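Local coordinates for protein carbohydrate oxidase (Microdochium nivale, PDB 3RJA) that oxidises the C1 hydroxyl of mono-, oligo- and polysaccharides to the corresponding lactones, using FAD and reducing molecular oxygen to hydrogen peroxide, at residues D350-G361 with K382-Y392. Residues are numbered along the deposited sequence; the frame is centred on the assembly and turned at random. Where two conformers were deposited one is given.
Sequences DRFWFYQLDVHG and KLWLIQFYDRY. With ABL ((2R,3R,4R,5R)-4,5-dihydroxy-2-(hydroxymethyl)-6-oxopiperidin-3-yl beta-D-glucopyranoside), chain G.
Leu-383 O accepts two backbone N-H groups, from His-360 N and Gly-361 N, each at 2.8 Å. Beside it, His-360 ND1 donates near its ring plane to Lys-382 O (2.8 Å), while Tyr-377 takes the other ring nitrogen. Leu-383 and Trp-384 form a classic beta bulge opposite Leu-326. At the far end Arg-351 grips Asp-390 side-on. Its NE meets the syn lone pair of Asp-390 OD1 (2.7 Å, 170° at the hydrogen) and NH1 reaches OD2, with the two planes 12° apart. Arg-351 NH2 bonds Asp-350 OD1, so two carboxylates hold the guanidinium. Arg-351 CB lies over the centre of the Tyr-392 ring, 3.7 Å from its centroid; the bend at chi2 turns the guanidinium toward Asp-390. An alanine in place of Arg-351 is likely to leave both carboxylates without their cation and a gap beside the Tyr-392 hydroxyl. Strands 352-359 and 384-392 are antiparallel neighbours inside the eight-stranded sheet, and the Leu-385 side chain lies about 5 Å from the FAD. Phe-354, Gln-356, Gln-387, Tyr-389 and Arg-391 share the face that lines the sugar pocket. Tyr-389 CB sits over the Phe-354 ring; the ring planes run almost parallel but hardly overlap. Tyr-389 OH accepts from the analogue's O6A (3.0 Å). Phe-352 CD2 lies over one face of the Arg-391 guanidinium. Arg-391 NH1 donates to O2 of the analogue (2.8 Å), and NH2 to O3 almost straight (177°). Glu-317 hydrogen-bonds Tyr-389 OH and forms a salt bridge with Arg-391 NH1. On the other face, Leu-357 CB packs on Trp-384 CZ3 at 3.7 Å.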
loop_
_atom_site.group_PDB
_atom_site.type_symbol
_atom_site.label_atom_id
_atom_site.label_comp_id
_atom_site.label_asym_id
_atom_site.label_seq_id
_atom_site.Cartn_x
_atom_site.Cartn_y
_atom_site.Cartn_z
ATOM N N ASP A 350 -1.253 -26.484 -4.444
ATOM C CA ASP A 350 -0.254 -26.422 -5.503
ATOM C C ASP A 350 0.573 -25.130 -5.500
ATOM O O ASP A 350 1.614 -25.056 -6.185
ATOM C CB ASP A 350 -0.868 -26.686 -6.885
ATOM C CG ASP A 350 -1.857 -25.633 -7.300
ATOM O OD1 ASP A 350 -2.654 -25.154 -6.457
ATOM O OD2 ASP A 350 -1.857 -25.286 -8.498
ATOM N N ARG A 351 0.153 -24.128 -4.718
ATOM C CA ARG A 351 1.004 -22.947 -4.553
ATOM C C ARG A 351 0.787 -22.288 -3.169
ATOM O O ARG A 351 -0.153 -22.640 -2.468
ATOM C CB ARG A 351 0.770 -21.955 -5.710
ATOM C CG ARG A 351 -0.526 -21.173 -5.588
ATOM C CD ARG A 351 -1.732 -22.014 -5.943
ATOM N NE ARG A 351 -2.822 -21.154 -6.371
ATOM C CZ ARG A 351 -3.893 -21.562 -7.035
ATOM N NH1 ARG A 351 -4.810 -20.674 -7.366
ATOM N NH2 ARG A 351 -4.032 -22.864 -7.387
ATOM N N PHE A 352 1.662 -21.360 -2.792
ATOM C CA PHE A 352 1.494 -20.594 -1.552
ATOM C C PHE A 352 0.353 -19.561 -1.689
ATOM O O PHE A 352 0.201 -18.910 -2.738
ATOM C CB PHE A 352 2.799 -19.886 -1.218
ATOM C CG PHE A 352 2.737 -19.030 0.005
ATOM C CD1 PHE A 352 2.486 -19.586 1.250
ATOM C CD2 PHE A 352 2.936 -17.643 -0.088
ATOM C CE1 PHE A 352 2.420 -18.786 2.391
ATOM C CE2 PHE A 352 2.882 -16.818 1.052
ATOM C CZ PHE A 352 2.628 -17.394 2.294
ATOM N N TRP A 353 -0.467 -19.438 -0.654
ATOM C CA TRP A 353 -1.463 -18.373 -0.614
ATOM C C TRP A 353 -1.590 -17.912 0.825
ATOM O O TRP A 353 -1.283 -18.678 1.745
ATOM C CB TRP A 353 -2.834 -18.794 -1.190
ATOM C CG TRP A 353 -3.525 -19.937 -0.454
ATOM C CD1 TRP A 353 -3.561 -21.269 -0.838
ATOM C CD2 TRP A 353 -4.286 -19.860 0.769
ATOM N NE1 TRP A 353 -4.277 -22.007 0.076
ATOM C CE2 TRP A 353 -4.725 -21.182 1.077
ATOM C CE3 TRP A 353 -4.625 -18.810 1.643
ATOM C CZ2 TRP A 353 -5.514 -21.477 2.215
ATOM C CZ3 TRP A 353 -5.387 -19.101 2.785
ATOM C CH2 TRP A 353 -5.812 -20.433 3.068
ATOM N N PHE A 354 -2.048 -16.668 1.004
ATOM C CA PHE A 354 -2.465 -16.167 2.302
ATOM C C PHE A 354 -3.643 -15.178 2.199
ATOM O O PHE A 354 -3.939 -14.646 1.118
ATOM C CB PHE A 354 -1.279 -15.579 3.078
ATOM C CG PHE A 354 -0.763 -14.274 2.523
ATOM C CD1 PHE A 354 -1.441 -13.082 2.765
ATOM C CD2 PHE A 354 0.436 -14.238 1.785
ATOM C CE1 PHE A 354 -0.946 -11.856 2.269
ATOM C CE2 PHE A 354 0.945 -13.036 1.291
ATOM C CZ PHE A 354 0.246 -11.835 1.533
ATOM N N TYR A 355 -4.329 -14.968 3.321
ATOM C CA TYR A 355 -5.164 -13.769 3.494
ATOM C C TYR A 355 -4.659 -13.050 4.751
ATOM O O TYR A 355 -4.059 -13.660 5.633
ATOM C CB TYR A 355 -6.656 -14.111 3.636
ATOM C CG TYR A 355 -6.965 -14.864 4.915
ATOM C CD1 TYR A 355 -7.131 -14.184 6.118
ATOM C CD2 TYR A 355 -7.077 -16.270 4.920
ATOM C CE1 TYR A 355 -7.411 -14.864 7.286
ATOM C CE2 TYR A 355 -7.360 -16.967 6.084
ATOM C CZ TYR A 355 -7.522 -16.252 7.265
ATOM O OH TYR A 355 -7.784 -16.900 8.440
ATOM N N GLN A 356 -4.900 -11.748 4.818
ATOM C CA GLN A 356 -4.709 -10.961 6.034
ATOM C C GLN A 356 -5.971 -10.173 6.256
ATOM O O GLN A 356 -6.460 -9.504 5.334
ATOM C CB GLN A 356 -3.507 -10.017 5.913
ATOM C CG GLN A 356 -2.216 -10.766 5.689
ATOM C CD GLN A 356 -1.048 -9.896 5.329
ATOM O OE1 GLN A 356 0.094 -10.160 5.731
ATOM N NE2 GLN A 356 -1.309 -8.863 4.554
ATOM N N LEU A 357 -6.511 -10.275 7.471
ATOM C CA LEU A 357 -7.626 -9.456 7.902
ATOM C C LEU A 357 -7.101 -8.407 8.889
ATOM O O LEU A 357 -6.959 -8.683 10.103
ATOM C CB LEU A 357 -8.719 -10.313 8.530
ATOM C CG LEU A 357 -9.206 -11.605 7.827
ATOM C CD1 LEU A 357 -10.364 -12.274 8.602
ATOM C CD2 LEU A 357 -9.635 -11.413 6.395
ATOM N N ASP A 358 -6.810 -7.224 8.330
ATOM C CA ASP A 358 -6.244 -6.119 9.101
ATOM C C ASP A 358 -7.313 -5.292 9.803
ATOM O O ASP A 358 -8.302 -4.904 9.202
ATOM C CB ASP A 358 -5.366 -5.228 8.218
ATOM C CG ASP A 358 -4.020 -5.861 7.943
ATOM O OD1 ASP A 358 -3.977 -6.772 7.094
ATOM O OD2 ASP A 358 -3.020 -5.492 8.608
ATOM N N VAL A 359 -7.086 -5.034 11.090
ATOM C CA VAL A 359 -7.961 -4.177 11.875
ATOM C C VAL A 359 -7.658 -2.704 11.545
ATOM O O VAL A 359 -6.773 -2.058 12.137
ATOM C CB VAL A 359 -7.872 -4.543 13.372
ATOM C CG1 VAL A 359 -8.627 -3.555 14.240
ATOM C CG2 VAL A 359 -8.414 -5.983 13.586
ATOM N N HIS A 360 -8.429 -2.183 10.604
ATOM C CA HIS A 360 -8.186 -0.898 9.926
ATOM C C HIS A 360 -8.988 0.193 10.620
ATOM O O HIS A 360 -8.452 1.225 10.992
ATOM C CB HIS A 360 -8.588 -1.093 8.439
ATOM C CG HIS A 360 -8.586 0.144 7.588
ATOM N ND1 HIS A 360 -9.697 0.957 7.449
ATOM C CD2 HIS A 360 -7.655 0.641 6.743
ATOM C CE1 HIS A 360 -9.427 1.938 6.605
ATOM N NE2 HIS A 360 -8.204 1.757 6.143
ATOM N N GLY A 361 -10.278 -0.054 10.833
ATOM C CA GLY A 361 -11.135 0.899 11.504
ATOM C C GLY A 361 -11.432 0.489 12.936
ATOM O O GLY A 361 -10.637 -0.234 13.569
ATOM N N LYS A 382 -14.478 1.991 6.872
ATOM C CA LYS A 382 -14.282 0.522 6.760
ATOM C C LYS A 382 -13.469 -0.003 7.922
ATOM O O LYS A 382 -12.367 0.487 8.189
ATOM C CB LYS A 382 -13.595 0.122 5.443
ATOM C CG LYS A 382 -14.201 0.758 4.159
ATOM C CD LYS A 382 -15.731 0.471 4.026
ATOM C CE LYS A 382 -16.264 0.663 2.602
ATOM N NZ LYS A 382 -16.266 2.089 2.194
ATOM N N LEU A 383 -14.010 -1.011 8.597
ATOM C CA LEU A 383 -13.369 -1.626 9.732
ATOM C C LEU A 383 -12.257 -2.572 9.289
ATOM O O LEU A 383 -11.156 -2.575 9.882
ATOM C CB LEU A 383 -14.411 -2.385 10.616
ATOM C CG LEU A 383 -13.831 -2.903 11.937
ATOM C CD1 LEU A 383 -14.820 -2.777 13.093
ATOM C CD2 LEU A 383 -13.328 -4.342 11.825
ATOM N N TRP A 384 -12.558 -3.396 8.282
ATOM C CA TRP A 384 -11.610 -4.400 7.785
ATOM C C TRP A 384 -10.909 -3.966 6.494
ATOM O O TRP A 384 -11.555 -3.509 5.552
ATOM C CB TRP A 384 -12.368 -5.695 7.437
ATOM C CG TRP A 384 -12.924 -6.443 8.632
ATOM C CD1 TRP A 384 -14.252 -6.600 8.970
ATOM C CD2 TRP A 384 -12.174 -7.163 9.614
ATOM N NE1 TRP A 384 -14.369 -7.366 10.109
ATOM C CE2 TRP A 384 -13.110 -7.729 10.527
ATOM C CE3 TRP A 384 -10.803 -7.370 9.828
ATOM C CZ2 TRP A 384 -12.713 -8.489 11.635
ATOM C CZ3 TRP A 384 -10.408 -8.141 10.931
ATOM C CH2 TRP A 384 -11.363 -8.682 11.823
ATOM N N LEU A 385 -9.604 -4.159 6.442
ATOM C CA LEU A 385 -8.824 -4.105 5.206
ATOM C C LEU A 385 -8.316 -5.549 4.977
ATOM O O LEU A 385 -7.670 -6.133 5.848
ATOM C CB LEU A 385 -7.637 -3.127 5.332
ATOM C CG LEU A 385 -6.467 -3.305 4.338
ATOM C CD1 LEU A 385 -6.891 -3.097 2.900
ATOM C CD2 LEU A 385 -5.327 -2.383 4.636
ATOM N N ILE A 386 -8.608 -6.111 3.811
ATOM C CA ILE A 386 -8.381 -7.534 3.602
ATOM C C ILE A 386 -7.525 -7.721 2.375
ATOM O O ILE A 386 -7.834 -7.173 1.312
ATOM C CB ILE A 386 -9.728 -8.304 3.439
ATOM C CG1 ILE A 386 -10.597 -8.128 4.701
ATOM C CG2 ILE A 386 -9.495 -9.794 3.097
ATOM C CD1 ILE A 386 -12.047 -8.701 4.554
ATOM N N GLN A 387 -6.451 -8.484 2.537
ATOM C CA GLN A 387 -5.596 -8.873 1.430
ATOM C C GLN A 387 -5.704 -10.377 1.157
ATOM O O GLN A 387 -5.687 -11.195 2.098
ATOM C CB GLN A 387 -4.129 -8.473 1.685
ATOM C CG GLN A 387 -3.231 -8.838 0.471
ATOM C CD GLN A 387 -1.829 -8.265 0.521
ATOM O OE1 GLN A 387 -1.185 -8.109 -0.526
ATOM N NE2 GLN A 387 -1.319 -7.988 1.742
ATOM N N PHE A 388 -5.821 -10.708 -0.137
ATOM C CA PHE A 388 -5.825 -12.058 -0.678
ATOM C C PHE A 388 -4.637 -12.133 -1.627
ATOM O O PHE A 388 -4.484 -11.267 -2.490
ATOM C CB PHE A 388 -7.086 -12.295 -1.527
ATOM C CG PHE A 388 -8.387 -12.243 -0.764
ATOM C CD1 PHE A 388 -8.868 -13.371 -0.082
ATOM C CD2 PHE A 388 -9.147 -11.091 -0.772
ATOM C CE1 PHE A 388 -10.083 -13.329 0.604
ATOM C CE2 PHE A 388 -10.366 -11.026 -0.097
ATOM C CZ PHE A 388 -10.841 -12.152 0.596
ATOM N N TYR A 389 -3.802 -13.155 -1.480
ATOM C CA TYR A 389 -2.500 -13.237 -2.205
ATOM C C TYR A 389 -2.271 -14.692 -2.633
ATOM O O TYR A 389 -2.432 -15.592 -1.818
ATOM C CB TYR A 389 -1.372 -12.832 -1.278
ATOM C CG TYR A 389 -0.096 -12.298 -1.915
ATOM C CD1 TYR A 389 0.062 -10.935 -2.154
ATOM C CD2 TYR A 389 0.986 -13.144 -2.216
ATOM C CE1 TYR A 389 1.230 -10.418 -2.688
ATOM C CE2 TYR A 389 2.182 -12.618 -2.750
ATOM C CZ TYR A 389 2.278 -11.250 -2.977
ATOM O OH TYR A 389 3.419 -10.692 -3.509
ATOM N N ASP A 390 -1.890 -14.885 -3.891
ATOM C CA ASP A 390 -1.817 -16.183 -4.544
ATOM C C ASP A 390 -0.485 -16.277 -5.309
ATOM O O ASP A 390 -0.335 -15.717 -6.395
ATOM C CB ASP A 390 -2.995 -16.287 -5.497
ATOM C CG ASP A 390 -3.159 -17.664 -6.103
ATOM O OD1 ASP A 390 -2.357 -18.577 -5.758
ATOM O OD2 ASP A 390 -4.091 -17.806 -6.954
ATOM N N ARG A 391 0.481 -16.974 -4.730
ATOM C CA ARG A 391 1.843 -16.928 -5.253
ATOM C C ARG A 391 2.451 -18.277 -5.735
ATOM O O ARG A 391 2.581 -19.218 -4.968
ATOM C CB ARG A 391 2.781 -16.285 -4.223
ATOM C CG ARG A 391 4.229 -16.285 -4.681
ATOM C CD ARG A 391 5.141 -15.495 -3.780
ATOM N NE ARG A 391 5.531 -16.178 -2.544
ATOM C CZ ARG A 391 5.648 -15.562 -1.347
ATOM N NH1 ARG A 391 5.335 -14.248 -1.177
ATOM N NH2 ARG A 391 6.052 -16.262 -0.289
ATOM N N TYR A 392 2.863 -18.305 -7.002
ATOM C CA TYR A 392 3.613 -19.408 -7.584
ATOM C C TYR A 392 5.123 -19.131 -7.535
ATOM O O TYR A 392 5.565 -17.990 -7.266
ATOM C CB TYR A 392 3.167 -19.628 -9.022
ATOM C CG TYR A 392 1.825 -20.320 -9.151
ATOM C CD1 TYR A 392 0.633 -19.617 -8.943
ATOM C CD2 TYR A 392 1.747 -21.693 -9.473
ATOM C CE1 TYR A 392 -0.601 -20.235 -9.066
ATOM C CE2 TYR A 392 0.523 -22.335 -9.592
ATOM C CZ TYR A 392 -0.644 -21.610 -9.384
ATOM O OH TYR A 392 -1.851 -22.225 -9.517
HETATM C C1A ABL G . 1.685 -6.934 2.065
HETATM O O1A ABL G . 0.983 -5.905 1.934
HETATM C C2A ABL G . 1.817 -7.633 3.435
HETATM O O2A ABL G . 1.773 -6.620 4.439
HETATM C C3A ABL G . 3.105 -8.484 3.573
HETATM O O3A ABL G . 2.931 -9.318 4.745
HETATM C C4A ABL G . 3.246 -9.386 2.362
HETATM O O1 ABL G . 4.413 -10.240 2.464
HETATM C C5A ABL G . 3.395 -8.500 1.077
HETATM N N5 ABL G . 2.330 -7.465 0.999
HETATM C C6A ABL G . 3.281 -9.324 -0.232
HETATM O O6A ABL G . 3.979 -8.732 -1.343
HETATM C C1 ABL G . 4.254 -11.617 2.911
HETATM C C2 ABL G . 5.412 -12.496 2.374
HETATM O O2 ABL G . 5.407 -12.431 0.943
HETATM C C3 ABL G . 5.235 -13.933 2.882
HETATM O O3 ABL G . 6.292 -14.780 2.432
HETATM C C4 ABL G . 5.121 -13.909 4.441
HETATM O O4 ABL G . 4.970 -15.212 4.986
HETATM C C5 ABL G . 3.941 -13.025 4.862
HETATM O O5 ABL G . 4.158 -11.697 4.325
HETATM C C6 ABL G . 3.741 -12.992 6.382
HETATM O O6 ABL G . 4.874 -12.625 7.100
HETATM O O HOH W 1 -4.618 -6.417 4.771
HETATM O O HOH W 2 -2.759 -6.635 4.373
#